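Local structure of pectinesterase 1 (Solanum lycopersicum, 1XG2) at residues Q16-A19 against E20-A24; F92-D96 against I97-N101. The protein demethylesterifies pectin in the plant cell wall, through the pectinesterase domain described here, and may prepare fruit walls for softening by polygalacturonase. All blocks are in the same frame, centred on the assembly; numbering follows the deposited sequence.

Contact 1. Residues Q16-A19 against E20-A24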
# COMPACT_ATOMS: atom_id res chain seq x y z
N GLN A 16 27.50 -7.09 -9.61
CA GLN A 16 27.90 -7.05 -8.22
C GLN A 16 26.81 -6.47 -7.30
O GLN A 16 26.81 -6.73 -6.09
CB GLN A 16 29.17 -6.20 -8.10
CG GLN A 16 29.83 -6.26 -6.73
CD GLN A 16 31.33 -6.54 -6.81
OE1 GLN A 16 32.06 -5.86 -7.55
NE2 GLN A 16 31.79 -7.53 -6.04
N THR A 17 25.91 -5.67 -7.88
CA THR A 17 24.82 -5.05 -7.11
C THR A 17 23.46 -5.30 -7.75
O THR A 17 23.34 -5.48 -8.97
CB THR A 17 25.03 -3.52 -6.97
OG1 THR A 17 24.79 -2.89 -8.23
CG2 THR A 17 26.45 -3.17 -6.60
N LEU A 18 22.43 -5.27 -6.91
CA LEU A 18 21.06 -5.47 -7.36
C LEU A 18 20.60 -4.33 -8.26
O LEU A 18 19.94 -4.56 -9.25
CB LEU A 18 20.13 -5.62 -6.16
CG LEU A 18 18.64 -5.85 -6.46
CD1 LEU A 18 18.44 -6.99 -7.46
CD2 LEU A 18 17.89 -6.10 -5.17
N ALA A 19 20.98 -3.09 -7.93
CA ALA A 19 20.55 -1.94 -8.72
C ALA A 19 20.97 -2.07 -10.19
O ALA A 19 20.19 -1.73 -11.09
CB ALA A 19 21.09 -0.64 -8.11
N GLU A 20 22.17 -2.56 -10.43
CA GLU A 20 22.67 -2.72 -11.80
C GLU A 20 21.84 -3.74 -12.59
O GLU A 20 21.53 -3.52 -13.76
CB GLU A 20 24.12 -3.21 -11.79
CG GLU A 20 25.17 -2.23 -11.30
CD GLU A 20 26.50 -2.94 -11.09
OE1 GLU A 20 27.23 -3.12 -12.09
OE2 GLU A 20 26.81 -3.35 -9.94
N ALA A 21 21.51 -4.85 -11.95
CA ALA A 21 20.70 -5.89 -12.58
C ALA A 21 19.30 -5.39 -12.93
O ALA A 21 18.78 -5.68 -14.01
CB ALA A 21 20.63 -7.13 -11.70
N VAL A 22 18.69 -4.62 -12.03
CA VAL A 22 17.38 -4.08 -12.30
C VAL A 22 17.42 -3.11 -13.49
O VAL A 22 16.57 -3.20 -14.37
CB VAL A 22 16.79 -3.38 -11.05
CG1 VAL A 22 15.51 -2.64 -11.41
CG2 VAL A 22 16.54 -4.41 -9.94
N ALA A 23 18.40 -2.22 -13.51
CA ALA A 23 18.57 -1.28 -14.63
C ALA A 23 18.74 -1.99 -15.99
O ALA A 23 18.20 -1.54 -17.00
CB ALA A 23 19.75 -0.34 -14.37
N ALA A 24 19.45 -3.11 -16.00
CA ALA A 24 19.70 -3.85 -17.24
C ALA A 24 18.54 -4.77 -17.61
O ALA A 24 18.53 -5.34 -18.70
CB ALA A 24 20.97 -4.68 -17.10
O HOH W 1 28.87 -5.40 -11.81
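The carboxylate of Glu-20 folds back past the start of its own helix and takes hold of Thr-17 twice, at the hydroxyl and at the backbone amide. The stronger grip is on the hydroxyl, where Thr-17 OG1 donates to Glu-20 OE2 at 2.7 Å, meeting the anti lone pair of that oxygen, the one turned away from OE1. From Thr-17 N to the same Glu-20 OE2 the distance is 3.2 Å, and the bond is weak because its N-H...O angle is only 127°. Thr-17 OG1 sits between its own N and carbonyl carbon (chi1 72°), which turns it towards Glu-20, and it also accepts a long, weak bond of 3.4 Å from Glu-20 N. The two weak bonds are the reciprocal pair of a capping box, with Thr-17 as N-cap of helix 18-24; the hydroxyl-to-carboxylate bond is added to it. A water links the other carboxylate oxygen to the residue before the N-cap: it donates to Glu-20 OE1 at 2.8 Å and accepts from Gln-16 N. The next amides, those of Leu-18 and Ala-19, are taken up by the carboxylate of Glu-44, so two acidic side chains serve the helix start. Beyond the cap, regular helix bonding runs from Val-22 N to Leu-18 O at 3.0 Å. On the buried flank Leu-18 CD1 lies 4.1 Å from Val-22 CG2, and both residues rest on Ile-35 and Ile-57.

Contact 2. Residues F92-D96 against I97-N101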
# COMPACT_ATOMS: atom_id res chain seq x y z
N PHE A 92 5.45 -7.47 -10.18
CA PHE A 92 6.63 -7.68 -9.34
C PHE A 92 6.48 -8.91 -8.43
O PHE A 92 5.44 -9.12 -7.85
CB PHE A 92 6.87 -6.43 -8.48
CG PHE A 92 8.13 -6.48 -7.68
CD1 PHE A 92 9.35 -6.60 -8.30
CD2 PHE A 92 8.09 -6.41 -6.29
CE1 PHE A 92 10.54 -6.64 -7.55
CE2 PHE A 92 9.26 -6.44 -5.53
CZ PHE A 92 10.48 -6.55 -6.15
N ILE A 93 7.53 -9.73 -8.35
CA ILE A 93 7.60 -10.86 -7.43
C ILE A 93 8.90 -10.73 -6.67
O ILE A 93 9.96 -10.54 -7.27
CB ILE A 93 7.61 -12.19 -8.19
CG1 ILE A 93 6.34 -12.33 -9.02
CG2 ILE A 93 7.82 -13.37 -7.20
CD1 ILE A 93 6.39 -13.48 -9.95
N LEU A 94 8.81 -10.82 -5.35
CA LEU A 94 9.96 -10.81 -4.47
C LEU A 94 9.93 -12.11 -3.69
O LEU A 94 8.88 -12.51 -3.14
CB LEU A 94 9.89 -9.60 -3.54
CG LEU A 94 11.11 -9.34 -2.65
CD1 LEU A 94 12.25 -8.87 -3.50
CD2 LEU A 94 10.78 -8.34 -1.56
N GLN A 95 11.07 -12.78 -3.61
CA GLN A 95 11.11 -14.13 -3.04
C GLN A 95 12.46 -14.50 -2.45
O GLN A 95 13.50 -14.09 -2.97
CB GLN A 95 10.72 -15.15 -4.11
CG GLN A 95 10.51 -16.58 -3.59
CD GLN A 95 10.19 -17.52 -4.72
OE1 GLN A 95 11.06 -18.29 -5.16
NE2 GLN A 95 8.96 -17.45 -5.21
N ASP A 96 12.40 -15.28 -1.37
CA ASP A 96 13.57 -15.88 -0.71
C ASP A 96 14.66 -14.87 -0.39
O ASP A 96 15.82 -15.07 -0.71
CB ASP A 96 14.15 -17.01 -1.57
CG ASP A 96 13.22 -18.19 -1.66
OD1 ASP A 96 12.63 -18.57 -0.62
OD2 ASP A 96 13.01 -18.78 -2.73
N ILE A 97 14.26 -13.77 0.23
CA ILE A 97 15.16 -12.64 0.42
C ILE A 97 14.70 -11.84 1.63
O ILE A 97 13.54 -11.89 2.00
CB ILE A 97 15.22 -11.78 -0.87
CG1 ILE A 97 16.42 -10.82 -0.84
CG2 ILE A 97 13.91 -11.00 -1.07
CD1 ILE A 97 16.71 -10.20 -2.18
N CYS A 98 15.63 -11.13 2.25
CA CYS A 98 15.32 -10.23 3.36
C CYS A 98 15.47 -8.79 2.87
O CYS A 98 16.43 -8.48 2.19
CB CYS A 98 16.28 -10.46 4.54
SG CYS A 98 16.11 -9.22 5.85
N ILE A 99 14.49 -7.94 3.18
CA ILE A 99 14.62 -6.50 3.00
C ILE A 99 14.57 -5.91 4.39
O ILE A 99 13.66 -6.18 5.15
CB ILE A 99 13.47 -5.91 2.15
CG1 ILE A 99 13.28 -6.69 0.83
CG2 ILE A 99 13.74 -4.43 1.85
CD1 ILE A 99 14.50 -6.81 -0.03
N GLN A 100 15.57 -5.10 4.72
CA GLN A 100 15.63 -4.52 6.05
C GLN A 100 16.01 -3.06 6.05
O GLN A 100 16.70 -2.56 5.15
CB GLN A 100 16.58 -5.32 6.94
CG GLN A 100 18.00 -5.36 6.49
CD GLN A 100 18.96 -5.82 7.63
OE1 GLN A 100 20.13 -5.47 7.62
NE2 GLN A 100 18.46 -6.62 8.56
N ASN A 101 15.52 -2.38 7.08
CA ASN A 101 15.93 -1.02 7.40
C ASN A 101 16.44 -1.02 8.84
O ASN A 101 15.70 -1.35 9.77
CB ASN A 101 14.78 -0.04 7.17
CG ASN A 101 15.23 1.41 7.28
OD1 ASN A 101 16.00 1.76 8.18
ND2 ASN A 101 14.80 2.25 6.35
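Leu-94 and Ile-97 meet across a bend in the chain, their side chains crossing at about a right angle. The gamma methyl of Ile-97 does the touching: Ile-97 CG2 lies 3.6 Å from Leu-94 CG and equally close to Leu-94 CD1, so it bears on the branch point of the leucine as well as on one methyl. With Ile-97 CG1 anti to the backbone N (chi1 -165°), CG2 is left between that N and the carbonyl carbon, where it meets Leu-94. Ile-97 also packs on Thr-65 and Ile-67 of the adjoining coil. The second methyl of the leucine reaches further along, with Leu-94 CD2 at 3.8 Å from Ile-99 CG1. No hydrogen bond joins the two segments; the side-chain contacts between them are between aliphatic groups. The turn itself is made by Asp-96, whose backbone takes a left-handed helical conformation (phi 52°, psi 49°) between residues that are extended. The side chain of Asp-96 leaves the backbone away from residues 97-101, and its carboxylate forms a salt bridge with Arg-124, which lies at the same corner of the next coil. At this bend the chain leaves strand 93-95 of one parallel sheet and enters strand 98-101 of another, with aliphatic side chains filling the inside of the corner, as is characteristic of the right-handed parallel beta-helix of pectinesterases.

In the fold
Followed from the N terminus, the two contacts come in series: the segments of contact 1 end at residue 24, well before contact 2 opens at residue 92, and they neither nest nor cross. Each is local and closes no long loop. Contact 1 forms the start of helix 18-24, which connects strand 5-7 with strand 33-37 and covers the N-terminal end of the beta-helix. Contact 2 lies nearer the centre of the chain, at a corner of the beta-helix between two of its three parallel sheets. Their centres are about 15 Å apart and their nearest atoms about 5 Å, without touching. Strand 55-59 links them, since it packs against the helix of contact 1 and pairs with strand 93-95 of contact 2.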